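Local coordinates for protein aminoglycoside phosphotransferase (Streptomyces rimosus, PDB 6FUC) that probably phosphorylates the 3''-hydroxyl of streptomycin with ATP as donor, the kind of modification that makes a bacterium resistant to this aminoglycoside antibiotic, at residues D3-A6 / F7-L11; A52-A55 / E56-R59; V60-L63 / S64-D67; A138-V141 / V142-A146; P126-E130 / L131-F135. All blocks are in the same frame, centred on the assembly; numbering follows the deposited sequence. Where two conformers were deposited one is given.

Interaction 1. Residues D3-A6 / F7-L11; sequences DLTA and FLTLL
Leu-8 N donates to Leu-4 O at 2.8 Å and Phe-7 N to Asp-3 O at 2.9 Å, two i to i+4 bonds that close the opening turn of helix 4-12. Thr-5 O then takes two donors from one residue, Thr-9 N at 3.0 Å and the hydroxyl Thr-9 OG1 at 2.9 Å. The two approach from opposite faces of the carbonyl plane, which lets both share the oxygen. With chi1 at -60°, OG1 sits beside its own backbone N and reaches back over the preceding turn. The longer bond from Leu-10 N to Ala-6 O, at 3.3 Å, continues the series.

Outside these bonds lies the aromatic packing. Asp-3 O stands 3.1 Å above the Phe-7 ring plane, displaced toward the rim near CG. Over the same face Asp-3 CB makes a CH-pi contact 4.2 Å from the ring centroid and 13° off its normal, measured in one of the two conformers of Asp-3. Although Asp-3 holds the N-cap position, its carboxylate makes no capping bond. Leu-8 CG packs 3.4 Å from Leu-4 O. Phe-33 receives Leu-4, Phe-7, Leu-8 and Leu-11, and Cys-44 is touched by Phe-7 and Leu-11. This is a short amphipathic helix laid by its apolar side on the five-stranded antiparallel sheet, consistent with the N-terminal lobe of a kinase-like fold.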
# COMPACT_ATOMS: atom_id res chain seq x y z
N ASP A 3 -13.31 -17.50 4.34
CA ASP A 3 -14.73 -17.74 4.65
C ASP A 3 -15.65 -17.26 3.54
O ASP A 3 -16.43 -16.30 3.71
CB ASP A 3 -15.06 -17.09 5.98
CG ASP A 3 -14.06 -17.39 7.04
OD1 ASP A 3 -13.47 -18.48 7.01
OD2 ASP A 3 -13.89 -16.56 7.94
N LEU A 4 -15.52 -17.91 2.41
CA LEU A 4 -16.16 -17.52 1.19
C LEU A 4 -17.65 -17.41 1.35
O LEU A 4 -18.23 -16.38 0.94
CB LEU A 4 -15.90 -18.42 -0.03
CG LEU A 4 -14.64 -18.32 -0.83
CD1 LEU A 4 -14.85 -19.44 -1.85
CD2 LEU A 4 -14.48 -16.91 -1.46
N THR A 5 -18.28 -18.41 1.95
CA THR A 5 -19.71 -18.36 2.05
C THR A 5 -20.19 -17.22 2.95
O THR A 5 -21.13 -16.53 2.54
CB THR A 5 -20.30 -19.74 2.26
OG1 THR A 5 -19.93 -20.62 1.14
CG2 THR A 5 -21.84 -19.68 2.35
N ALA A 6 -19.58 -17.03 4.12
CA ALA A 6 -19.98 -15.94 4.98
C ALA A 6 -19.77 -14.59 4.27
O ALA A 6 -20.62 -13.69 4.38
CB ALA A 6 -19.21 -15.96 6.29
N PHE A 7 -18.67 -14.45 3.53
CA PHE A 7 -18.38 -13.18 2.88
C PHE A 7 -19.36 -12.91 1.75
O PHE A 7 -19.90 -11.81 1.63
CB PHE A 7 -16.96 -13.20 2.40
CG PHE A 7 -15.90 -13.21 3.49
CD1 PHE A 7 -16.18 -12.88 4.81
CD2 PHE A 7 -14.62 -13.56 3.15
CE1 PHE A 7 -15.17 -12.87 5.74
CE2 PHE A 7 -13.58 -13.52 4.06
CZ PHE A 7 -13.90 -13.21 5.38
N LEU A 8 -19.65 -13.94 0.98
CA LEU A 8 -20.57 -13.75 -0.11
C LEU A 8 -22.00 -13.44 0.45
O LEU A 8 -22.76 -12.68 -0.15
CB LEU A 8 -20.60 -14.97 -1.06
CG LEU A 8 -19.35 -15.02 -1.99
CD1 LEU A 8 -19.19 -16.41 -2.62
CD2 LEU A 8 -19.43 -13.95 -3.07
N THR A 9 -22.34 -13.94 1.63
CA THR A 9 -23.62 -13.60 2.25
C THR A 9 -23.72 -12.09 2.51
O THR A 9 -24.72 -11.47 2.22
CB THR A 9 -23.84 -14.41 3.51
OG1 THR A 9 -23.86 -15.81 3.14
CG2 THR A 9 -25.10 -14.13 4.12
N LEU A 10 -22.65 -11.53 3.04
CA LEU A 10 -22.61 -10.10 3.25
C LEU A 10 -22.79 -9.37 1.94
O LEU A 10 -23.50 -8.36 1.87
CB LEU A 10 -21.29 -9.60 3.91
CG LEU A 10 -21.04 -10.05 5.34
CD1 LEU A 10 -19.66 -9.71 5.79
CD2 LEU A 10 -22.06 -9.36 6.23
N LEU A 11 -22.04 -9.80 0.89
CA LEU A 11 -22.04 -9.08 -0.35
C LEU A 11 -23.37 -9.19 -1.11
O LEU A 11 -23.78 -8.27 -1.81
CB LEU A 11 -20.90 -9.51 -1.22
CG LEU A 11 -19.50 -9.33 -0.63
CD1 LEU A 11 -18.45 -9.75 -1.63
CD2 LEU A 11 -19.27 -7.92 -0.08

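Interaction 2. Residues A52-A55 / E56-R59; sequences ALEA and ERDR
Glu-54 and Arg-57 both send CG anti to the backbone N (chi1 -163° for Glu-54), so their side chains run side by side in the same direction along the helix surface. A bend at chi3 of Arg-57 (70°) then turns its guanidinium flat against the neighbour: Glu-54 CG lies 3.5 Å above the guanidinium plane. The carboxylate continues on the same side of that plane but beyond the rim at NH2, its own plane turned 50° from the guanidinium. Glu-54 OE2 is 3.5 Å from Arg-57 NH2, a salt bridge of charges alone because no N-H points at the oxygen. The directed bonds of Arg-57 lie at its edge, where NE at 3.0 Å and NH2 at 2.8 Å both grip Asp-58 OD1 in the guanidinium plane. NH2 uses the syn lone pair of that oxygen, whereas NE comes from above the carboxylate plane. A water completes the network by donating to Glu-54 OE2 at 2.9 Å and to Asp-58 OD2 at 2.7 Å, probably easing the proximity of two like charges. Arg-57 also makes a cation-pi contact with Trp-76.

Helix 50-63 probably corresponds to helix C of protein kinases. The salt bridge of Glu-56 OE1 to Lys-43 NZ, on strand 40-45, is consistent with the conserved lysine-glutamate pair of that fold. Leu-53 packs beside it on strands 40-45 and 82-88.

Further along, Ala-55 O accepts both Arg-59 N and Arg-59 NH1, each at 3.1 Å, from opposite faces of its plane. The oxygen lies within the Arg-59 guanidinium plane, while NH1 stands above the carbonyl plane. Arg-59 NE is spent on Leu-213 O, which helps fix the turn of the group.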
# COMPACT_ATOMS: atom_id res chain seq x y z
N ALA A 52 -9.28 -3.48 11.67
CA ALA A 52 -8.35 -3.08 10.58
C ALA A 52 -9.14 -2.69 9.33
O ALA A 52 -8.78 -1.75 8.62
CB ALA A 52 -7.40 -4.21 10.24
N LEU A 53 -10.27 -3.40 9.06
CA LEU A 53 -11.05 -3.04 7.84
C LEU A 53 -11.80 -1.69 8.10
O LEU A 53 -11.93 -0.91 7.18
CB LEU A 53 -11.96 -4.16 7.47
CG LEU A 53 -12.54 -4.05 6.07
CD1 LEU A 53 -11.49 -4.14 4.98
CD2 LEU A 53 -13.70 -5.02 5.88
N GLU A 54 -12.33 -1.50 9.31
CA GLU A 54 -12.96 -0.24 9.62
C GLU A 54 -11.95 0.92 9.47
O GLU A 54 -12.30 2.00 8.99
CB GLU A 54 -13.53 -0.23 11.01
CG GLU A 54 -14.54 0.87 11.24
CD GLU A 54 -15.21 0.73 12.58
OE1 GLU A 54 -15.43 -0.41 13.10
OE2 GLU A 54 -15.58 1.77 13.15
N ALA A 55 -10.73 0.66 9.92
CA ALA A 55 -9.62 1.62 9.72
C ALA A 55 -9.40 1.98 8.25
O ALA A 55 -9.19 3.16 7.92
CB ALA A 55 -8.32 1.07 10.36
N GLU A 56 -9.46 0.97 7.39
CA GLU A 56 -9.34 1.20 5.96
C GLU A 56 -10.53 2.00 5.44
O GLU A 56 -10.34 2.93 4.66
CB GLU A 56 -9.19 -0.15 5.23
CG GLU A 56 -9.09 0.04 3.74
CD GLU A 56 -8.66 -1.21 2.98
OE1 GLU A 56 -8.09 -2.13 3.62
OE2 GLU A 56 -8.83 -1.20 1.74
N ARG A 57 -11.75 1.63 5.84
CA ARG A 57 -12.93 2.37 5.45
C ARG A 57 -12.74 3.84 5.72
O ARG A 57 -13.03 4.70 4.90
CB ARG A 57 -14.15 1.81 6.21
CG ARG A 57 -15.41 2.56 5.91
CD ARG A 57 -16.51 2.33 6.93
NE ARG A 57 -16.12 2.99 8.17
CZ ARG A 57 -16.82 2.95 9.25
NH1 ARG A 57 -17.81 2.08 9.33
NH2 ARG A 57 -16.40 3.66 10.31
N ASP A 58 -12.32 4.14 6.97
CA ASP A 58 -12.17 5.51 7.39
C ASP A 58 -11.12 6.28 6.57
O ASP A 58 -11.30 7.46 6.26
CB ASP A 58 -11.87 5.57 8.88
CG ASP A 58 -12.97 5.07 9.77
OD1 ASP A 58 -14.16 4.97 9.33
OD2 ASP A 58 -12.67 4.81 10.96
N ARG A 59 -10.04 5.59 6.23
CA ARG A 59 -8.99 6.19 5.39
C ARG A 59 -9.52 6.51 4.00
O ARG A 59 -9.27 7.59 3.46
CB ARG A 59 -7.82 5.26 5.34
CG ARG A 59 -6.99 5.33 6.64
CD ARG A 59 -6.13 4.10 6.83
NE ARG A 59 -5.14 4.26 7.89
CZ ARG A 59 -5.45 4.13 9.16
NH1 ARG A 59 -6.68 3.86 9.58
NH2 ARG A 59 -4.51 4.39 10.08
O HOH W 1 -7.30 -3.27 6.00
O HOH W 2 -14.50 4.44 12.90

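Interaction 3. Residues V60-L63 / S64-D67; sequences VSWL and STQD
Trp-62 and Gln-66 make the tight side of this contact, a stack in which the indole and the amide planes are only 6° apart. Gln-66 CG lies over the six-membered ring, 3.6 Å from its centroid in a CH-pi contact, and Gln-66 CD is 3.5 Å from Trp-62 CZ2. With CG of Gln-66 beside the backbone N (chi1 -59°), a bend at chi2 (-64°) folds the chain back and lays the amide flat on the ring. Its rotation is fixed by the bond from Gln-66 NE2 to Thr-65 OG1, 3.0 Å long and nearly straight. That hydroxyl in turn donates to Trp-62 O at 2.7 Å, within the carbonyl plane, while Thr-65 N reaches the same oxygen at 2.8 Å from above the plane. Pro-126 packs on the other face of the indole, which is thus held between two layers.

The serine side is looser and wetter. Ser-61 OG is 3.2 Å from a water that also lies near Ser-64 OG; both serines have a second conformer, so this bridge is doubtful in detail. Ser-64 N bonds to Val-60 O at 3.1 Å, with a weak second bond to Ser-61 O.

Gln-66 N closes a type I beta turn on Leu-63 O at 3.0 Å. Together these bonds form the C-terminal end of helix 50-63, where the chain leaves the helix for the loop leading to edge strand 73-79.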
# COMPACT_ATOMS: atom_id res chain seq x y z
N VAL A 60 -10.27 5.58 3.39
CA VAL A 60 -10.78 5.82 2.04
C VAL A 60 -11.76 7.00 2.08
O VAL A 60 -11.70 7.92 1.25
CB VAL A 60 -11.49 4.56 1.51
CG1 VAL A 60 -12.16 4.83 0.17
CG2 VAL A 60 -10.52 3.37 1.40
N SER A 61 -12.71 6.95 3.06
CA SER A 61 -13.66 8.02 3.14
C SER A 61 -13.03 9.37 3.42
O SER A 61 -13.40 10.39 2.84
CB SER A 61 -14.68 7.66 4.18
OG SER A 61 -15.44 8.61 4.46
N TRP A 62 -12.04 9.43 4.32
CA TRP A 62 -11.36 10.68 4.58
C TRP A 62 -10.63 11.18 3.34
O TRP A 62 -10.69 12.38 3.01
CB TRP A 62 -10.42 10.55 5.78
CG TRP A 62 -9.67 11.79 6.07
CD1 TRP A 62 -10.11 12.90 6.73
CD2 TRP A 62 -8.32 12.11 5.65
NE1 TRP A 62 -9.14 13.84 6.78
CE2 TRP A 62 -8.01 13.39 6.15
CE3 TRP A 62 -7.34 11.41 4.97
CZ2 TRP A 62 -6.76 13.96 5.96
CZ3 TRP A 62 -6.10 12.00 4.76
CH2 TRP A 62 -5.85 13.25 5.26
N LEU A 63 -9.93 10.28 2.66
CA LEU A 63 -9.16 10.74 1.48
C LEU A 63 -10.05 11.32 0.43
O LEU A 63 -9.63 12.23 -0.32
CB LEU A 63 -8.28 9.61 0.92
CG LEU A 63 -7.20 10.07 -0.05
CD1 LEU A 63 -6.10 10.85 0.65
CD2 LEU A 63 -6.61 8.92 -0.78
N SER A 64 -11.30 10.85 0.35
CA SER A 64 -12.25 11.40 -0.61
C SER A 64 -12.54 12.88 -0.34
O SER A 64 -13.16 13.52 -1.19
CB SER A 64 -13.57 10.62 -0.58
OG SER A 64 -14.43 10.94 0.49
N THR A 65 -12.17 13.41 0.82
CA THR A 65 -12.38 14.83 1.15
C THR A 65 -11.11 15.67 0.94
O THR A 65 -11.12 16.88 1.20
CB THR A 65 -12.84 15.01 2.59
OG1 THR A 65 -11.76 14.79 3.52
CG2 THR A 65 -14.01 14.16 2.97
N GLN A 66 -10.02 15.06 0.47
CA GLN A 66 -8.70 15.65 0.42
C GLN A 66 -8.19 15.99 -0.99
O GLN A 66 -7.05 16.36 -1.17
CB GLN A 66 -7.68 14.79 1.13
CG GLN A 66 -8.02 14.56 2.59
CD GLN A 66 -8.00 15.87 3.36
OE1 GLN A 66 -6.96 16.54 3.39
NE2 GLN A 66 -9.11 16.23 3.97
N ASP A 67 -9.06 15.82 -1.96
CA ASP A 67 -8.65 16.09 -3.38
C ASP A 67 -7.47 15.27 -3.85
O ASP A 67 -6.59 15.79 -4.56
CB ASP A 67 -8.47 17.56 -3.67
CG ASP A 67 -8.50 17.88 -5.11
OD1 ASP A 67 -9.16 17.21 -5.92
OD2 ASP A 67 -7.89 18.88 -5.46
O HOH W 3 -16.13 10.81 2.19

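Interaction 4. Residues A138-V141 / V142-A146; sequences ARDV and VAREA
Arg-144 folds back over Asp-140, and nearly every atom of its side chain meets that residue. CB lies 3.5 Å from Asp-140 O and CG 3.4 Å from the same oxygen, which also accepts the backbone N of Arg-144. At CD the partner changes to the carboxylate, with Asp-140 OD1 at 3.8 Å. A bend at chi3 (-74°) then swings the guanidinium across Asp-140. NE straddles the carboxylate with two weak bonds, to Asp-140 OD1 and OD2, each 3.2 Å. The firmer bond of the salt bridge is NH2 to Asp-140 OD2 at 2.8 Å; it lies close to the guanidinium plane but meets the oxygen from above the carboxylate plane, the two planes being 48° apart. Val-141 CA lies over one guanidinium face. NH1 forms a second salt bridge, to the C-terminal carboxylate at Gly-272 OXT.

This i to i+4 pair sits where helix 131-143 ends in a Schellman motif. Glu-145 has positive phi (54°); Ala-146 N reaches back to Val-141 O at 2.9 Å, and Glu-145 N to Val-142 O at 3.0 Å. The reversal brings Ala-146 CB to 4.0 Å from Val-141 CG1, while Val-142 packs on Leu-165 of helix 161-168.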
# COMPACT_ATOMS: atom_id res chain seq x y z
N ALA A 138 5.97 -5.23 13.36
CA ALA A 138 7.00 -6.20 12.96
C ALA A 138 7.40 -7.09 14.13
O ALA A 138 7.59 -8.27 13.93
CB ALA A 138 8.20 -5.46 12.42
N ARG A 139 7.59 -6.50 15.31
CA ARG A 139 7.92 -7.36 16.46
C ARG A 139 6.88 -8.46 16.66
O ARG A 139 7.19 -9.62 16.95
CB ARG A 139 8.07 -6.55 17.76
CG ARG A 139 9.26 -5.62 17.79
CD ARG A 139 9.57 -5.07 19.20
NE ARG A 139 8.71 -3.92 19.57
CZ ARG A 139 9.17 -2.65 19.65
NH1 ARG A 139 10.48 -2.37 19.47
NH2 ARG A 139 8.37 -1.65 19.97
N ASP A 140 5.62 -8.11 16.49
CA ASP A 140 4.53 -9.06 16.65
C ASP A 140 4.49 -10.16 15.56
O ASP A 140 4.31 -11.34 15.82
CB ASP A 140 3.18 -8.28 16.67
CG ASP A 140 1.95 -9.18 16.67
OD1 ASP A 140 1.84 -10.02 17.57
OD2 ASP A 140 1.08 -9.05 15.76
N VAL A 141 4.66 -9.74 14.30
CA VAL A 141 4.70 -10.72 13.21
C VAL A 141 5.86 -11.70 13.43
O VAL A 141 5.71 -12.91 13.24
CB VAL A 141 4.81 -10.03 11.85
CG1 VAL A 141 4.91 -11.00 10.69
CG2 VAL A 141 3.65 -9.06 11.60
N VAL A 142 7.02 -11.15 13.80
CA VAL A 142 8.23 -11.97 14.02
C VAL A 142 8.03 -12.88 15.23
O VAL A 142 8.39 -14.09 15.18
CB VAL A 142 9.46 -11.06 14.15
CG1 VAL A 142 10.67 -11.78 14.72
CG2 VAL A 142 9.77 -10.40 12.81
N ALA A 143 7.41 -12.35 16.29
CA ALA A 143 7.12 -13.16 17.47
C ALA A 143 6.18 -14.33 17.15
O ALA A 143 6.36 -15.42 17.70
CB ALA A 143 6.57 -12.31 18.61
N ARG A 144 5.21 -14.10 16.26
CA ARG A 144 4.28 -15.11 15.81
C ARG A 144 4.82 -16.06 14.72
O ARG A 144 4.11 -16.91 14.25
CB ARG A 144 2.94 -14.51 15.37
CG ARG A 144 2.16 -13.93 16.51
CD ARG A 144 0.80 -13.41 16.09
NE ARG A 144 0.90 -12.17 15.35
CZ ARG A 144 0.71 -11.99 14.04
NH1 ARG A 144 0.43 -12.98 13.19
NH2 ARG A 144 0.85 -10.76 13.53
N GLU A 145 6.06 -15.83 14.29
CA GLU A 145 6.71 -16.58 13.23
C GLU A 145 5.79 -16.53 11.99
O GLU A 145 5.60 -17.51 11.28
CB GLU A 145 7.03 -18.01 13.72
CG GLU A 145 8.05 -18.05 14.86
CD GLU A 145 8.43 -19.46 15.39
OE1 GLU A 145 7.94 -20.50 14.87
OE2 GLU A 145 9.26 -19.52 16.34
N ALA A 146 5.29 -15.34 11.70
CA ALA A 146 4.30 -15.16 10.61
C ALA A 146 4.82 -14.45 9.37
O ALA A 146 4.07 -14.11 8.50
CB ALA A 146 3.05 -14.47 11.17

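Interaction 5. Residues P126-E130 / L131-F135; sequences PFTRE and LGEMF
Thr-128 and Glu-133 meet mainly through a water. It lies 2.6 Å from Thr-128 OG1, accepts from Glu-130 N at 2.9 Å and donates to Glu-133 OE1 at 2.6 Å, so three polar groups of the loop and the helix converge on one molecule. Glu-133 reaches it with an extended chain, CG anti to the backbone N (chi1 173°). Its OE1 also lies 3.3 Å from Thr-128 O, an approach of two acceptors and not a hydrogen bond; the water's donation to OE1 may help offset it.

Among direct hydrogen bonds, Met-134 N donates to Glu-130 O at 3.0 Å, in the carbonyl plane, and closes the first turn of helix 131-143. Glu-130 is the N-cap residue and Glu-133 stands three places on, the spacing of a capping box; here a water replaces the direct side-chain bond to Glu-130 N, so the motif is not strictly met. The next N-H, that of Leu-131, donates to a carboxylate from elsewhere, Glu-179 OE2 of helix 172-181.

Van der Waals and face contacts involve Arg-129 and Met-134, whose side chains cross at about a right angle. In the Met-134 conformer described, CG is 3.4 Å from Arg-129 O and 3.7 Å from Arg-129 NH2, and CE lies over one guanidinium face.

The charged ends are held outside the contact. Glu-130 OE2 pairs with Arg-215 NE, and Arg-129 NH1 donates to Gly-188 O, in a His-Gly-Asp sequence that in this family belongs to the catalytic loop.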
# COMPACT_ATOMS: atom_id res chain seq x y z
N PRO A 126 -5.97 12.44 10.34
CA PRO A 126 -6.42 11.66 11.47
C PRO A 126 -5.62 10.39 11.72
O PRO A 126 -5.74 9.77 12.79
CB PRO A 126 -7.88 11.18 11.03
CG PRO A 126 -8.27 12.19 10.08
CD PRO A 126 -7.07 12.59 9.32
N PHE A 127 -4.84 9.99 10.73
CA PHE A 127 -4.27 8.63 10.69
C PHE A 127 -2.75 8.69 10.75
O PHE A 127 -2.12 9.61 10.21
CB PHE A 127 -4.68 7.97 9.38
CG PHE A 127 -6.16 8.02 9.14
CD1 PHE A 127 -7.00 7.29 9.89
CD2 PHE A 127 -6.67 8.86 8.19
CE1 PHE A 127 -8.38 7.34 9.70
CE2 PHE A 127 -8.04 8.94 7.98
CZ PHE A 127 -8.91 8.20 8.75
N THR A 128 -2.19 7.65 11.36
CA THR A 128 -0.75 7.48 11.44
C THR A 128 -0.33 6.08 11.01
O THR A 128 -1.03 5.11 11.25
CB THR A 128 -0.25 7.78 12.84
OG1 THR A 128 -0.70 6.76 13.75
CG2 THR A 128 -0.57 9.16 13.30
N ARG A 129 0.87 6.01 10.44
CA ARG A 129 1.57 4.70 10.28
C ARG A 129 3.04 4.96 10.59
O ARG A 129 3.95 4.63 9.85
CB ARG A 129 1.37 4.07 8.89
CG ARG A 129 1.81 4.89 7.72
CD ARG A 129 2.49 4.04 6.68
NE ARG A 129 3.76 3.52 7.24
CZ ARG A 129 4.53 2.61 6.67
NH1 ARG A 129 4.23 1.98 5.54
NH2 ARG A 129 5.73 2.39 7.21
N GLU A 130 3.27 5.61 11.74
CA GLU A 130 4.57 6.06 12.12
C GLU A 130 5.43 4.88 12.58
O GLU A 130 4.93 3.77 12.83
CB GLU A 130 4.50 7.19 13.16
CG GLU A 130 4.01 8.49 12.56
CD GLU A 130 3.44 9.45 13.53
OE1 GLU A 130 2.98 9.01 14.66
OE2 GLU A 130 3.37 10.66 13.22
N LEU A 131 6.73 5.15 12.70
CA LEU A 131 7.65 4.04 12.85
C LEU A 131 7.42 3.28 14.14
O LEU A 131 7.63 2.08 14.19
CB LEU A 131 9.08 4.61 12.76
CG LEU A 131 10.17 3.58 12.90
CD1 LEU A 131 10.03 2.43 11.94
CD2 LEU A 131 11.48 4.29 12.69
N GLY A 132 7.06 3.96 15.22
CA GLY A 132 6.85 3.20 16.46
C GLY A 132 5.76 2.17 16.33
O GLY A 132 5.89 1.03 16.82
N GLU A 133 4.66 2.51 15.65
CA GLU A 133 3.61 1.54 15.37
C GLU A 133 4.08 0.42 14.44
O GLU A 133 3.77 -0.75 14.65
CB GLU A 133 2.41 2.22 14.71
CG GLU A 133 1.32 1.25 14.22
CD GLU A 133 0.10 1.93 13.67
OE1 GLU A 133 -0.02 3.17 13.76
OE2 GLU A 133 -0.80 1.14 13.28
N MET A 134 4.77 0.81 13.38
CA MET A 134 5.16 -0.20 12.40
C MET A 134 6.20 -1.14 12.97
O MET A 134 6.18 -2.33 12.67
CB MET A 134 5.57 0.47 11.13
CG MET A 134 4.44 1.28 10.45
SD MET A 134 2.78 0.68 10.45
CE MET A 134 3.20 -0.62 9.29
N PHE A 135 7.15 -0.60 13.75
CA PHE A 135 8.15 -1.44 14.34
C PHE A 135 7.50 -2.39 15.33
O PHE A 135 7.83 -3.59 15.39
CB PHE A 135 9.29 -0.64 14.94
CG PHE A 135 10.57 -1.42 14.95
CD1 PHE A 135 11.39 -1.44 13.86
CD2 PHE A 135 10.94 -2.23 16.01
CE1 PHE A 135 12.58 -2.08 13.80
CE2 PHE A 135 12.15 -2.95 15.97
CZ PHE A 135 12.86 -2.93 14.81
O HOH W 4 1.46 5.28 13.97

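In the fold
Along the chain the order is interaction 1, 2, 3, 5 and then 4. Interactions 2 and 3 follow each other on helix 50-63, centres 12 Å apart; 5 and 4 lie at the start and end of helix 131-143, centres 17 Å apart. Interaction 1 stands apart on helix 4-12, its centre 19 Å from that of interaction 2. The two longer helices are joined through the loop 126-130: Phe-127 packs on Asp-58 and Arg-59, with Arg-59 NH1 3.5 Å from Phe-127 CD1, and Pro-126 packs on Trp-62. Helix 50-63, beside the five-stranded sheet, thus meets the mainly helical part, consistent with a two-lobed kinase fold.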